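Spermidine/putrescine ABC transporter, periplasmic binding protein (Treponema pallidum, PDB 2V84) probably binds polyamines such as spermidine and putrescine in the periplasm, serving as the receptor component of an ABC transporter. Local coordinates at residues F288-G293 against A304-T309; V104-E109 against T297-A302; G133-K138 against I243-P248; T38-K43 against P282-E287; K214-G219 against A233-A238. One frame throughout, in Å; residues are numbered along the deposited sequence.

Interaction 1: F288-G293 against A304-T309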
# COMPACT_ATOMS: atom_id res chain seq x y z
N PHE A 288 -14.45 -2.51 6.06
CA PHE A 288 -13.00 -2.44 5.90
C PHE A 288 -12.57 -1.05 5.42
O PHE A 288 -11.67 -0.44 6.02
CB PHE A 288 -12.51 -3.53 4.93
CG PHE A 288 -11.13 -3.26 4.38
CD1 PHE A 288 -10.00 -3.24 5.21
CD2 PHE A 288 -10.95 -3.02 3.02
CE1 PHE A 288 -8.74 -2.99 4.70
CE2 PHE A 288 -9.68 -2.77 2.50
CZ PHE A 288 -8.58 -2.75 3.34
N LEU A 289 -13.20 -0.55 4.36
CA LEU A 289 -12.82 0.73 3.79
C LEU A 289 -13.03 1.88 4.77
O LEU A 289 -12.19 2.77 4.89
CB LEU A 289 -13.58 0.99 2.50
CG LEU A 289 -13.36 -0.02 1.38
CD1 LEU A 289 -14.39 0.22 0.29
CD2 LEU A 289 -11.92 0.01 0.82
N ASP A 290 -14.16 1.82 5.47
CA ASP A 290 -14.57 2.87 6.41
C ASP A 290 -13.63 2.94 7.61
O ASP A 290 -13.53 3.99 8.26
CB ASP A 290 -15.96 2.58 6.93
CG ASP A 290 -17.05 2.93 5.95
OD1 ASP A 290 -16.78 3.52 4.89
OD2 ASP A 290 -18.22 2.62 6.26
N THR A 291 -13.00 1.82 7.94
CA THR A 291 -12.06 1.74 9.05
C THR A 291 -10.91 2.71 8.82
O THR A 291 -10.41 3.30 9.79
CB THR A 291 -11.53 0.30 9.27
OG1 THR A 291 -12.59 -0.54 9.73
CG2 THR A 291 -10.41 0.26 10.31
N PHE A 292 -10.54 2.91 7.55
CA PHE A 292 -9.35 3.69 7.17
C PHE A 292 -9.63 4.94 6.34
O PHE A 292 -8.70 5.69 6.02
CB PHE A 292 -8.36 2.81 6.42
CG PHE A 292 -7.93 1.59 7.18
CD1 PHE A 292 -7.02 1.69 8.23
CD2 PHE A 292 -8.44 0.33 6.84
CE1 PHE A 292 -6.63 0.57 8.94
CE2 PHE A 292 -8.04 -0.79 7.53
CZ PHE A 292 -7.14 -0.68 8.58
N GLY A 293 -10.89 5.17 5.97
CA GLY A 293 -11.22 6.30 5.09
C GLY A 293 -10.82 6.05 3.64
O GLY A 293 -10.52 6.98 2.92
N ALA A 304 -21.61 1.94 -1.91
CA ALA A 304 -23.04 2.12 -1.57
C ALA A 304 -23.37 1.78 -0.11
O ALA A 304 -24.43 2.16 0.42
CB ALA A 304 -23.90 1.28 -2.50
N TYR A 305 -22.43 1.08 0.51
CA TYR A 305 -22.59 0.49 1.83
C TYR A 305 -21.73 1.23 2.85
O TYR A 305 -21.79 0.95 4.04
CB TYR A 305 -22.14 -0.97 1.78
CG TYR A 305 -23.06 -1.92 1.04
CD1 TYR A 305 -23.06 -2.01 -0.34
CD2 TYR A 305 -23.91 -2.77 1.75
CE1 TYR A 305 -23.90 -2.89 -1.01
CE2 TYR A 305 -24.76 -3.66 1.08
CZ TYR A 305 -24.75 -3.72 -0.29
OH TYR A 305 -25.59 -4.60 -0.93
N GLN A 306 -20.90 2.16 2.36
CA GLN A 306 -19.96 2.88 3.21
C GLN A 306 -20.64 3.98 4.03
O GLN A 306 -21.57 4.65 3.56
CB GLN A 306 -18.83 3.47 2.37
CG GLN A 306 -17.82 2.44 1.88
CD GLN A 306 -16.63 3.09 1.20
OE1 GLN A 306 -16.53 3.10 -0.02
NE2 GLN A 306 -15.73 3.66 1.98
N LYS A 307 -20.14 4.17 5.25
CA LYS A 307 -20.59 5.23 6.13
C LYS A 307 -19.59 6.39 6.15
O LYS A 307 -19.93 7.49 6.60
CB LYS A 307 -20.80 4.70 7.56
CG LYS A 307 -21.69 3.46 7.70
CD LYS A 307 -23.13 3.73 7.28
CE LYS A 307 -24.06 2.59 7.67
NZ LYS A 307 -23.81 1.37 6.84
N LYS A 308 -18.37 6.16 5.68
CA LYS A 308 -17.32 7.17 5.77
C LYS A 308 -16.96 7.77 4.41
O LYS A 308 -16.76 7.05 3.42
CB LYS A 308 -16.08 6.59 6.48
CG LYS A 308 -15.04 7.64 6.86
CD LYS A 308 -13.97 7.10 7.81
CE LYS A 308 -12.88 8.15 8.03
NZ LYS A 308 -13.43 9.47 8.48
N THR A 309 -16.88 9.10 4.37
CA THR A 309 -16.34 9.84 3.22
C THR A 309 -14.84 9.58 3.10
O THR A 309 -14.09 9.84 4.05
CB THR A 309 -16.65 11.36 3.35
OG1 THR A 309 -18.06 11.55 3.50
CG2 THR A 309 -16.16 12.13 2.12
O HOH W 1 -20.17 0.53 6.18
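Asp290 OD1 takes two hydrogen bonds, one from each face of its carboxylate. NE2 of the Gln306 side chain donates to Asp290 OD1 at 3.1 Å, nearly in line with the C-O bond, and the acceptor lies almost in the amide plane. The backbone N of Lys308 comes to Asp290 OD1 at 3.2 Å, but steeply from above, 64° out of the carboxylate plane. The other oxygen has the shorter and straighter bond: Lys307 N sits 2.7 Å from Asp290 OD2 on the syn side, somewhat out of the carboxylate plane, with 173° at the hydrogen. A water links OD2 to the carbonyl O of Tyr305. Donors from three consecutive residues thus fix the rotation of one carboxylate, and its charge is met mainly by N-H groups: NZ of Lys307 stays 5.8 Å from Asp290 OD2. This setting would be expected to keep the acid ionised. Gln306 NE2 also bonds to Phe294 O, and its amide crosses Leu289, whose CD1 is 3.6 Å from Gln306 OE1. Lys308 takes a different path. With CG trans to the backbone N (chi1 -169°), its chain is carried along the helix end, Lys308 CD lying 3.2 Å from Asp290 O and Lys308 CE 3.8 Å from Gly293 CA. Gly293, at positive phi, is where the chain leaves the helix, and its backbone is hydrogen-bonded to Tyr311. The contact therefore ties the C-terminal part of helix 282-292 to the irregular chain on its way to strand 321-322, while Tyr305 lies against Pro282, Ala283 and Ala286 of the same helix.

Interaction 2: V104-E109 against T297-A302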
# COMPACT_ATOMS: atom_id res chain seq x y z
N VAL A 104 -15.73 -12.70 -5.75
CA VAL A 104 -14.69 -12.24 -6.69
C VAL A 104 -15.37 -11.49 -7.86
O VAL A 104 -14.74 -10.68 -8.56
CB VAL A 104 -13.79 -13.48 -7.06
CG1 VAL A 104 -14.12 -14.16 -8.41
CG2 VAL A 104 -12.33 -13.26 -6.78
N GLN A 105 -16.67 -11.72 -8.04
CA GLN A 105 -17.44 -10.99 -9.05
C GLN A 105 -17.63 -9.50 -8.71
O GLN A 105 -18.12 -8.73 -9.53
CB GLN A 105 -18.79 -11.67 -9.30
CG GLN A 105 -18.67 -12.98 -10.07
CD GLN A 105 -17.84 -12.84 -11.33
OE1 GLN A 105 -18.22 -12.15 -12.27
NE2 GLN A 105 -16.68 -13.49 -11.35
N PHE A 106 -17.22 -9.10 -7.50
CA PHE A 106 -17.32 -7.69 -7.11
C PHE A 106 -16.06 -6.88 -7.44
O PHE A 106 -16.00 -5.67 -7.19
CB PHE A 106 -17.63 -7.58 -5.62
CG PHE A 106 -18.96 -8.13 -5.24
CD1 PHE A 106 -20.09 -7.79 -5.97
CD2 PHE A 106 -19.09 -8.96 -4.14
CE1 PHE A 106 -21.34 -8.30 -5.62
CE2 PHE A 106 -20.33 -9.46 -3.77
CZ PHE A 106 -21.45 -9.14 -4.51
N ILE A 107 -15.06 -7.56 -8.00
CA ILE A 107 -13.78 -6.93 -8.34
C ILE A 107 -14.02 -6.13 -9.62
O ILE A 107 -14.43 -6.69 -10.64
CB ILE A 107 -12.59 -7.95 -8.42
CG1 ILE A 107 -12.28 -8.60 -7.05
CG2 ILE A 107 -11.29 -7.31 -8.90
CD1 ILE A 107 -11.97 -7.62 -5.95
N LYS A 108 -13.81 -4.81 -9.55
CA LYS A 108 -14.04 -3.91 -10.69
C LYS A 108 -13.27 -4.37 -11.92
O LYS A 108 -12.16 -4.85 -11.80
CB LYS A 108 -13.62 -2.48 -10.34
CG LYS A 108 -14.63 -1.71 -9.50
CD LYS A 108 -14.18 -0.31 -9.11
CE LYS A 108 -15.27 0.37 -8.29
NZ LYS A 108 -15.00 1.76 -7.81
N GLU A 109 -13.86 -4.21 -13.10
CA GLU A 109 -13.15 -4.56 -14.34
C GLU A 109 -11.83 -3.78 -14.51
O GLU A 109 -10.84 -4.33 -15.00
CB GLU A 109 -14.06 -4.35 -15.56
CG GLU A 109 -13.42 -4.75 -16.90
CD GLU A 109 -12.74 -6.13 -16.87
OE1 GLU A 109 -13.38 -7.12 -16.43
OE2 GLU A 109 -11.55 -6.22 -17.28
N THR A 297 -11.81 1.46 -4.33
CA THR A 297 -11.00 1.33 -5.55
C THR A 297 -11.17 0.01 -6.30
O THR A 297 -11.03 -0.02 -7.51
CB THR A 297 -9.51 1.54 -5.24
OG1 THR A 297 -9.14 0.72 -4.13
CG2 THR A 297 -9.27 2.99 -4.88
N ILE A 298 -11.48 -1.09 -5.58
CA ILE A 298 -11.51 -2.41 -6.24
C ILE A 298 -12.88 -3.05 -6.33
O ILE A 298 -13.06 -4.04 -7.05
CB ILE A 298 -10.53 -3.46 -5.58
CG1 ILE A 298 -11.07 -3.97 -4.23
CG2 ILE A 298 -9.12 -2.91 -5.46
CD1 ILE A 298 -10.34 -5.18 -3.70
N HIS A 299 -13.84 -2.52 -5.59
CA HIS A 299 -15.08 -3.24 -5.29
C HIS A 299 -16.25 -2.49 -5.87
O HIS A 299 -16.47 -1.30 -5.55
CB HIS A 299 -15.24 -3.38 -3.77
CG HIS A 299 -16.18 -4.45 -3.33
ND1 HIS A 299 -17.56 -4.33 -3.43
CD2 HIS A 299 -15.96 -5.66 -2.75
CE1 HIS A 299 -18.13 -5.42 -2.95
NE2 HIS A 299 -17.18 -6.24 -2.53
N ARG A 300 -17.03 -3.16 -6.72
CA ARG A 300 -18.12 -2.44 -7.40
C ARG A 300 -19.40 -2.19 -6.61
O ARG A 300 -20.24 -1.43 -7.07
CB ARG A 300 -18.36 -2.90 -8.85
CG ARG A 300 -18.13 -4.33 -9.15
CD ARG A 300 -18.43 -4.61 -10.60
NE ARG A 300 -19.21 -5.84 -10.72
CZ ARG A 300 -20.53 -5.90 -10.82
NH1 ARG A 300 -21.26 -4.79 -10.82
NH2 ARG A 300 -21.13 -7.08 -10.91
N GLU A 301 -19.52 -2.78 -5.42
CA GLU A 301 -20.71 -2.58 -4.60
C GLU A 301 -20.42 -1.76 -3.35
O GLU A 301 -21.28 -1.01 -2.91
CB GLU A 301 -21.30 -3.94 -4.17
CG GLU A 301 -21.78 -4.80 -5.33
CD GLU A 301 -22.88 -4.13 -6.11
OE1 GLU A 301 -23.99 -4.01 -5.55
OE2 GLU A 301 -22.62 -3.73 -7.28
N ALA A 302 -19.21 -1.89 -2.82
CA ALA A 302 -18.94 -1.45 -1.45
C ALA A 302 -19.19 0.03 -1.13
O ALA A 302 -19.56 0.36 -0.01
CB ALA A 302 -17.56 -1.88 -1.02
O HOH W 2 -20.49 -9.55 -11.67
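Thr297 offers its carbonyl O to the aliphatic chain of Lys108, whose CD lies 3.5 Å from it; the extended lysine carries NZ on to Ser296 O and the carboxylate of Glu314. At Ile298 the backbones join: Lys108 N donates to Ile298 O at 2.7 Å, from above the carbonyl plane, and the side chain lies beside Ile107 with CD1 to CD1 at 3.7 Å. His299 follows with a CH-pi contact over one face, Phe106 CB 3.6 Å from the His299 ring centroid, whereas the two aromatic rings are slid apart and barely overlap. The imidazole is held by its nitrogens, NE2 bonding to Leu280 O and ND1 accepting from Glu301 N. Arg300 N closes the bridge to Phe106 O at 2.8 Å, in the carbonyl plane; its NE makes a weak bond to Gln105 O, and a water joins NH2 to that same oxygen. Glu301 rests its CG 3.5 Å from Phe106 CD1. The two backbone bonds make a single beta bridge, Ile107 with His299, between two loops 188 residues apart. Such joining of distant parts of the chain is typical of type 2 periplasmic binding proteins, whose lobes are built from discontinuous segments.

Interaction 3: G133-K138 against I243-P248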
# COMPACT_ATOMS: atom_id res chain seq x y z
N GLY A 133 0.71 9.39 -0.56
CA GLY A 133 0.67 10.73 -1.11
C GLY A 133 1.37 11.68 -0.17
O GLY A 133 2.31 11.29 0.53
N ILE A 134 0.93 12.93 -0.16
CA ILE A 134 1.58 13.97 0.63
C ILE A 134 0.52 14.68 1.44
O ILE A 134 -0.53 15.03 0.90
CB ILE A 134 2.29 15.02 -0.30
CG1 ILE A 134 3.27 14.32 -1.26
CG2 ILE A 134 3.01 16.11 0.53
CD1 ILE A 134 3.70 15.18 -2.45
N ALA A 135 0.81 14.89 2.72
CA ALA A 135 -0.01 15.71 3.60
C ALA A 135 0.67 17.06 3.79
O ALA A 135 1.87 17.12 4.04
CB ALA A 135 -0.22 15.02 4.93
N VAL A 136 -0.09 18.15 3.68
CA VAL A 136 0.48 19.47 3.88
C VAL A 136 -0.33 20.12 4.98
O VAL A 136 -1.55 20.02 4.96
CB VAL A 136 0.39 20.36 2.63
CG1 VAL A 136 0.87 21.76 2.96
CG2 VAL A 136 1.27 19.79 1.50
N ASN A 137 0.36 20.73 5.94
CA ASN A 137 -0.28 21.54 6.98
C ASN A 137 -0.52 22.94 6.37
O ASN A 137 0.43 23.72 6.21
CB ASN A 137 0.62 21.59 8.23
CG ASN A 137 0.06 22.46 9.33
OD1 ASN A 137 -0.71 23.37 9.07
ND2 ASN A 137 0.44 22.18 10.59
N LYS A 138 -1.77 23.21 6.02
CA LYS A 138 -2.20 24.39 5.25
C LYS A 138 -2.09 25.69 6.02
O LYS A 138 -2.02 26.77 5.42
CB LYS A 138 -3.66 24.24 4.82
CG LYS A 138 -3.95 23.19 3.79
CD LYS A 138 -5.34 23.41 3.16
CE LYS A 138 -6.47 23.01 4.09
NZ LYS A 138 -7.82 23.06 3.41
N ILE A 243 -5.62 20.08 6.95
CA ILE A 243 -4.75 19.15 6.24
C ILE A 243 -5.17 19.06 4.78
O ILE A 243 -6.34 18.86 4.48
CB ILE A 243 -4.77 17.71 6.83
CG1 ILE A 243 -4.51 17.71 8.34
CG2 ILE A 243 -3.72 16.80 6.13
CD1 ILE A 243 -4.81 16.39 9.01
N ASP A 244 -4.20 19.19 3.88
CA ASP A 244 -4.45 18.86 2.49
C ASP A 244 -3.60 17.65 2.23
O ASP A 244 -2.37 17.75 2.23
CB ASP A 244 -4.01 20.01 1.59
CG ASP A 244 -4.36 19.80 0.13
OD1 ASP A 244 -4.94 18.76 -0.24
OD2 ASP A 244 -4.01 20.70 -0.67
N PHE A 245 -4.27 16.51 2.05
CA PHE A 245 -3.62 15.30 1.62
C PHE A 245 -3.95 15.17 0.15
O PHE A 245 -5.12 15.32 -0.23
CB PHE A 245 -4.15 14.06 2.38
CG PHE A 245 -3.59 12.79 1.85
CD1 PHE A 245 -2.38 12.30 2.32
CD2 PHE A 245 -4.23 12.13 0.81
CE1 PHE A 245 -1.83 11.18 1.75
CE2 PHE A 245 -3.69 10.99 0.27
CZ PHE A 245 -2.48 10.52 0.73
N PHE A 246 -2.94 14.89 -0.66
CA PHE A 246 -3.12 14.65 -2.10
C PHE A 246 -2.12 13.65 -2.60
O PHE A 246 -1.01 13.54 -2.09
CB PHE A 246 -2.96 15.96 -2.91
CG PHE A 246 -1.72 16.73 -2.58
CD1 PHE A 246 -1.72 17.64 -1.52
CD2 PHE A 246 -0.57 16.58 -3.33
CE1 PHE A 246 -0.56 18.36 -1.20
CE2 PHE A 246 0.58 17.29 -3.02
CZ PHE A 246 0.59 18.18 -1.94
N ILE A 247 -2.52 12.91 -3.63
CA ILE A 247 -1.59 12.11 -4.41
C ILE A 247 -1.34 12.97 -5.65
O ILE A 247 -2.30 13.32 -6.34
CB ILE A 247 -2.22 10.75 -4.80
CG1 ILE A 247 -2.62 9.97 -3.55
CG2 ILE A 247 -1.29 9.96 -5.75
CD1 ILE A 247 -3.90 9.13 -3.69
N PRO A 248 -0.07 13.35 -5.93
CA PRO A 248 0.22 14.23 -7.05
C PRO A 248 -0.36 13.69 -8.37
O PRO A 248 -0.17 12.51 -8.70
CB PRO A 248 1.75 14.25 -7.08
CG PRO A 248 2.11 14.09 -5.63
CD PRO A 248 1.15 13.05 -5.15
O HOH W 3 -8.20 19.99 3.14
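Phe245 brings the far end of its ring up to Gly133, where the absence of a side chain makes room: Phe245 CZ is 3.6 Å from Gly133 N. About 7 Å separate the side-chain position of Gly133 from the side chain of Glu168, part of the predicted spermidine site. On the same face Ala135 forms a low floor between two larger neighbours, its CB 4.1 Å from Ile243 CG2 and 4.3 Å from Phe245 CD1; Phe216 and Phe231 of the adjoining helices also touch Ala135. The other face is built round Phe246. Its CG lies between the backbone N and the carbonyl carbon (chi1 50°), which folds the ring back across the partner strand. Ile134 CB then sits under the ring face, and Val136 CG2 meets the ring edge at 3.6 Å from Phe246 CE1. The delta methyl of Ile134 wedges between Phe246 and Pro248, with CD1 3.7 Å from Pro248 CG. Four backbone hydrogen bonds hold the antiparallel pair together; the closest runs from Val136 N to Asp244 O at 2.7 Å. At the exposed end Lys138 CG crosses Asp244 CB at 3.9 Å. A water bridges Lys138 NZ to Ile243 O, while the aspartate turns to Tyr144 and Arg146. Regular backbone bonds and apolar packing on both faces thus hold the contact, and the charged groups of the two strands gather at the Asp244-Lys138 end.

Interaction 4: T38-K43 against P282-E287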
# COMPACT_ATOMS: atom_id res chain seq x y z
N THR A 38 -10.15 -5.85 13.27
CA THR A 38 -10.53 -6.89 14.24
C THR A 38 -12.04 -7.09 14.28
O THR A 38 -12.50 -8.21 14.54
CB THR A 38 -10.04 -6.57 15.67
OG1 THR A 38 -10.38 -5.23 16.00
CG2 THR A 38 -8.53 -6.75 15.79
N SER A 39 -12.79 -6.03 14.01
CA SER A 39 -14.25 -6.09 13.99
C SER A 39 -14.76 -7.08 12.95
O SER A 39 -15.75 -7.77 13.18
CB SER A 39 -14.85 -4.72 13.72
OG SER A 39 -14.41 -4.22 12.47
N LEU A 40 -14.07 -7.15 11.81
CA LEU A 40 -14.39 -8.09 10.76
C LEU A 40 -13.94 -9.51 11.11
O LEU A 40 -14.62 -10.50 10.78
CB LEU A 40 -13.76 -7.62 9.44
CG LEU A 40 -14.51 -6.48 8.75
CD1 LEU A 40 -13.72 -5.87 7.60
CD2 LEU A 40 -15.90 -6.95 8.29
N ILE A 41 -12.79 -9.61 11.79
CA ILE A 41 -12.30 -10.91 12.27
C ILE A 41 -13.27 -11.56 13.26
O ILE A 41 -13.60 -12.74 13.12
CB ILE A 41 -10.88 -10.80 12.84
CG1 ILE A 41 -9.86 -10.74 11.70
CG2 ILE A 41 -10.56 -11.97 13.81
CD1 ILE A 41 -8.54 -10.17 12.10
N LYS A 42 -13.74 -10.79 14.25
CA LYS A 42 -14.74 -11.26 15.21
C LYS A 42 -15.99 -11.80 14.52
O LYS A 42 -16.54 -12.81 14.93
CB LYS A 42 -15.17 -10.14 16.19
CG LYS A 42 -14.07 -9.17 16.68
CD LYS A 42 -13.81 -9.27 18.20
CE LYS A 42 -12.54 -10.09 18.52
NZ LYS A 42 -12.30 -11.22 17.54
N LYS A 43 -16.43 -11.10 13.47
CA LYS A 43 -17.63 -11.47 12.73
C LYS A 43 -17.47 -12.79 12.00
O LYS A 43 -18.38 -13.61 12.00
CB LYS A 43 -18.05 -10.37 11.76
CG LYS A 43 -18.88 -9.28 12.41
CD LYS A 43 -18.88 -7.99 11.63
CE LYS A 43 -19.28 -6.84 12.55
NZ LYS A 43 -19.95 -5.73 11.83
N PRO A 282 -20.09 -7.15 0.29
CA PRO A 282 -20.21 -5.69 0.13
C PRO A 282 -20.21 -4.88 1.42
O PRO A 282 -19.50 -3.87 1.51
CB PRO A 282 -21.55 -5.55 -0.58
CG PRO A 282 -21.62 -6.78 -1.41
CD PRO A 282 -21.10 -7.85 -0.52
N ALA A 283 -21.02 -5.31 2.40
CA ALA A 283 -21.09 -4.62 3.69
C ALA A 283 -19.82 -4.77 4.51
O ALA A 283 -19.42 -3.84 5.22
CB ALA A 283 -22.30 -5.10 4.49
N HIS A 284 -19.19 -5.94 4.39
CA HIS A 284 -17.97 -6.27 5.13
C HIS A 284 -16.74 -5.64 4.51
O HIS A 284 -15.79 -5.28 5.22
CB HIS A 284 -17.82 -7.78 5.23
CG HIS A 284 -18.87 -8.42 6.09
ND1 HIS A 284 -20.10 -8.80 5.59
CD2 HIS A 284 -18.89 -8.73 7.40
CE1 HIS A 284 -20.82 -9.33 6.57
NE2 HIS A 284 -20.11 -9.30 7.67
N TYR A 285 -16.75 -5.51 3.18
CA TYR A 285 -15.73 -4.74 2.48
C TYR A 285 -15.87 -3.25 2.77
O TYR A 285 -14.87 -2.56 3.02
CB TYR A 285 -15.72 -4.99 0.97
CG TYR A 285 -14.40 -4.54 0.39
CD1 TYR A 285 -13.25 -5.30 0.57
CD2 TYR A 285 -14.30 -3.35 -0.31
CE1 TYR A 285 -12.03 -4.90 0.07
CE2 TYR A 285 -13.08 -2.92 -0.82
CZ TYR A 285 -11.95 -3.70 -0.62
OH TYR A 285 -10.73 -3.29 -1.11
N ALA A 286 -17.10 -2.76 2.78
CA ALA A 286 -17.35 -1.36 3.12
C ALA A 286 -16.91 -1.05 4.55
O ALA A 286 -16.34 0.01 4.79
CB ALA A 286 -18.78 -1.00 2.92
N GLU A 287 -17.14 -1.97 5.49
CA GLU A 287 -16.64 -1.80 6.86
C GLU A 287 -15.11 -1.73 6.92
O GLU A 287 -14.54 -0.98 7.73
CB GLU A 287 -17.20 -2.89 7.79
CG GLU A 287 -16.58 -2.92 9.20
CD GLU A 287 -17.15 -4.02 10.08
OE1 GLU A 287 -18.33 -4.36 9.90
OE2 GLU A 287 -16.42 -4.55 10.94
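Glu287 reaches across to helix 38-48 and divides its carboxylate between two residues one helical turn apart. Lys43 NZ forms a salt bridge to Glu287 OE1 at 2.9 Å, on the syn side and 17° out of the carboxylate plane. Ser39 OG donates to Glu287 OE2 through the anti lone pair; the modelled length is unusually short, so its exact value is doubtful. With each oxygen engaged by a different partner, the group is restrained from rotating. The glutamate gets there by a fully stretched chain that starts with CG anti to the backbone N (chi1 172°); Lys43 is likewise extended and comes from the other direction. Leu40 lies under one face of the carboxylate, its CD2 3.7 Å from Glu287 CD. The leucine methyls fill the gap between the helices: Leu40 CD1 is 3.2 Å from the backbone O of His284. In the given one of two modelled positions of His284, Leu40 CD2 also meets the imidazole at its edge, 3.6 Å from His284 CD2. Further out, Glu287 O accepts a bond from Thr291 OG1. Charge thus sits toward solvent and the buried leucine beneath it, with only modest area shared. The two helix segments run roughly antiparallel, with 150° between their directions and their axes 10.4 Å from each other at closest. Behind helix 38-48, Ile41 packs on strand 51-57, while Tyr285, on the side of helix 282-292 turned from it, stacks on His299.

Interaction 5: K214-G219 against A233-A238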
# COMPACT_ATOMS: atom_id res chain seq x y z
N LYS A 214 2.60 11.08 13.54
CA LYS A 214 2.67 11.72 14.85
C LYS A 214 3.42 13.04 14.78
O LYS A 214 2.99 14.04 15.38
CB LYS A 214 3.32 10.80 15.89
CG LYS A 214 2.98 11.20 17.29
CD LYS A 214 3.36 10.13 18.31
CE LYS A 214 4.58 10.57 19.11
NZ LYS A 214 4.39 10.40 20.57
N SER A 215 4.53 13.04 14.05
CA SER A 215 5.34 14.24 13.87
C SER A 215 4.59 15.28 13.05
O SER A 215 4.74 16.49 13.25
CB SER A 215 6.68 13.90 13.22
OG SER A 215 7.44 13.03 14.05
N PHE A 216 3.76 14.80 12.12
CA PHE A 216 2.89 15.72 11.39
C PHE A 216 1.81 16.31 12.32
O PHE A 216 1.51 17.50 12.25
CB PHE A 216 2.30 15.04 10.14
CG PHE A 216 1.47 15.96 9.32
CD1 PHE A 216 2.05 16.72 8.31
CD2 PHE A 216 0.10 16.11 9.59
CE1 PHE A 216 1.26 17.61 7.57
CE2 PHE A 216 -0.68 16.98 8.84
CZ PHE A 216 -0.10 17.73 7.84
N ALA A 217 1.26 15.47 13.21
CA ALA A 217 0.24 15.93 14.16
C ALA A 217 0.74 16.98 15.14
O ALA A 217 -0.01 17.90 15.50
CB ALA A 217 -0.40 14.74 14.91
N SER A 218 2.00 16.86 15.57
CA SER A 218 2.57 17.85 16.51
C SER A 218 2.91 19.19 15.84
O SER A 218 3.00 20.20 16.50
CB SER A 218 3.82 17.29 17.19
OG SER A 218 4.84 17.00 16.24
N GLY A 219 3.11 19.18 14.53
CA GLY A 219 3.56 20.37 13.82
C GLY A 219 5.05 20.30 13.50
O GLY A 219 5.59 21.21 12.87
N ALA A 233 -5.82 9.41 11.14
CA ALA A 233 -6.02 8.68 12.40
C ALA A 233 -5.30 9.37 13.54
O ALA A 233 -5.79 9.42 14.69
CB ALA A 233 -5.54 7.24 12.26
N GLU A 234 -4.16 9.96 13.22
CA GLU A 234 -3.24 10.50 14.21
C GLU A 234 -3.47 11.97 14.56
O GLU A 234 -2.91 12.48 15.54
CB GLU A 234 -1.82 10.31 13.71
CG GLU A 234 -0.77 10.51 14.76
CD GLU A 234 -0.38 9.22 15.42
OE1 GLU A 234 -0.33 8.17 14.71
OE2 GLU A 234 -0.09 9.26 16.63
N THR A 235 -4.27 12.67 13.76
CA THR A 235 -4.55 14.09 14.01
C THR A 235 -5.99 14.22 14.47
O THR A 235 -6.87 13.62 13.86
CB THR A 235 -4.31 14.95 12.73
OG1 THR A 235 -2.92 14.95 12.41
CG2 THR A 235 -4.73 16.39 12.96
N PRO A 236 -6.25 15.00 15.55
CA PRO A 236 -7.63 15.14 16.03
C PRO A 236 -8.56 15.61 14.92
O PRO A 236 -8.14 16.38 14.06
CB PRO A 236 -7.54 16.21 17.13
CG PRO A 236 -6.19 16.83 17.01
CD PRO A 236 -5.31 15.80 16.35
N GLU A 237 -9.80 15.13 14.93
CA GLU A 237 -10.78 15.44 13.89
C GLU A 237 -10.97 16.95 13.70
O GLU A 237 -11.19 17.43 12.57
CB GLU A 237 -12.12 14.77 14.20
CG GLU A 237 -12.91 14.31 12.98
CD GLU A 237 -14.41 14.28 13.25
OE1 GLU A 237 -15.01 15.36 13.37
OE2 GLU A 237 -14.98 13.16 13.34
N ALA A 238 -10.88 17.70 14.80
CA ALA A 238 -10.98 19.15 14.79
C ALA A 238 -9.98 19.81 13.84
O ALA A 238 -10.24 20.88 13.30
CB ALA A 238 -10.80 19.70 16.21
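Glu234 sets its CG anti to the main-chain N (chi1 -166°), and a bend at chi2 (94°) then turns the carboxylate across Lys214. The Glu234 chain runs across the start of the Lys214 side chain: Glu234 CG is 3.6 Å from Lys214 N and Glu234 OE2 3.7 Å from Lys214 CG. Charged ends do not pair: the lysine bends away at its outer torsions, leaving Lys214 NZ 6.1 Å from Glu234 OE2, and only a longer-range attraction is likely. The tighter fit is at Ala217. Its methyl CB points into the turn after helix 228-234, 3.4 Å from the backbone O of Glu234 and 3.6 Å from Thr235 OG1. Thr235 OG1 lies at the edge of the Phe216 ring, 4.3 Å from Phe216 CD2, and has a weak bond to Phe231 O one turn back. No hydrogen bond crosses this contact, which is small and rests on van der Waals fit. What results is a helix-strand-helix unit, helices 212-218 and 228-234 joined through strand 223-226, consistent with the alpha/beta build of the lobes of periplasmic binding proteins.

How the interactions relate
The contacts fall into two groups. Interactions 1, 2 and 4 meet around helix 282-292: interactions 1 and 4 share it, their centres 11 Å apart, with Leu40 CD1 3.8 Å from Phe288 CB, and interaction 2 leans on it where His299 CB lies 3.6 Å from Tyr285 CD2. Interactions 1 and 2 touch through Leu289 and Ala302. Interactions 3 and 5 form the other group, centres 13 Å apart, joined by Phe216, whose CZ is 3.6 Å from Asn137 N. Interactions 3 and 4 are 28 Å apart between centres. Interaction 3 comes near the predicted spermidine site, while the others lie away from it.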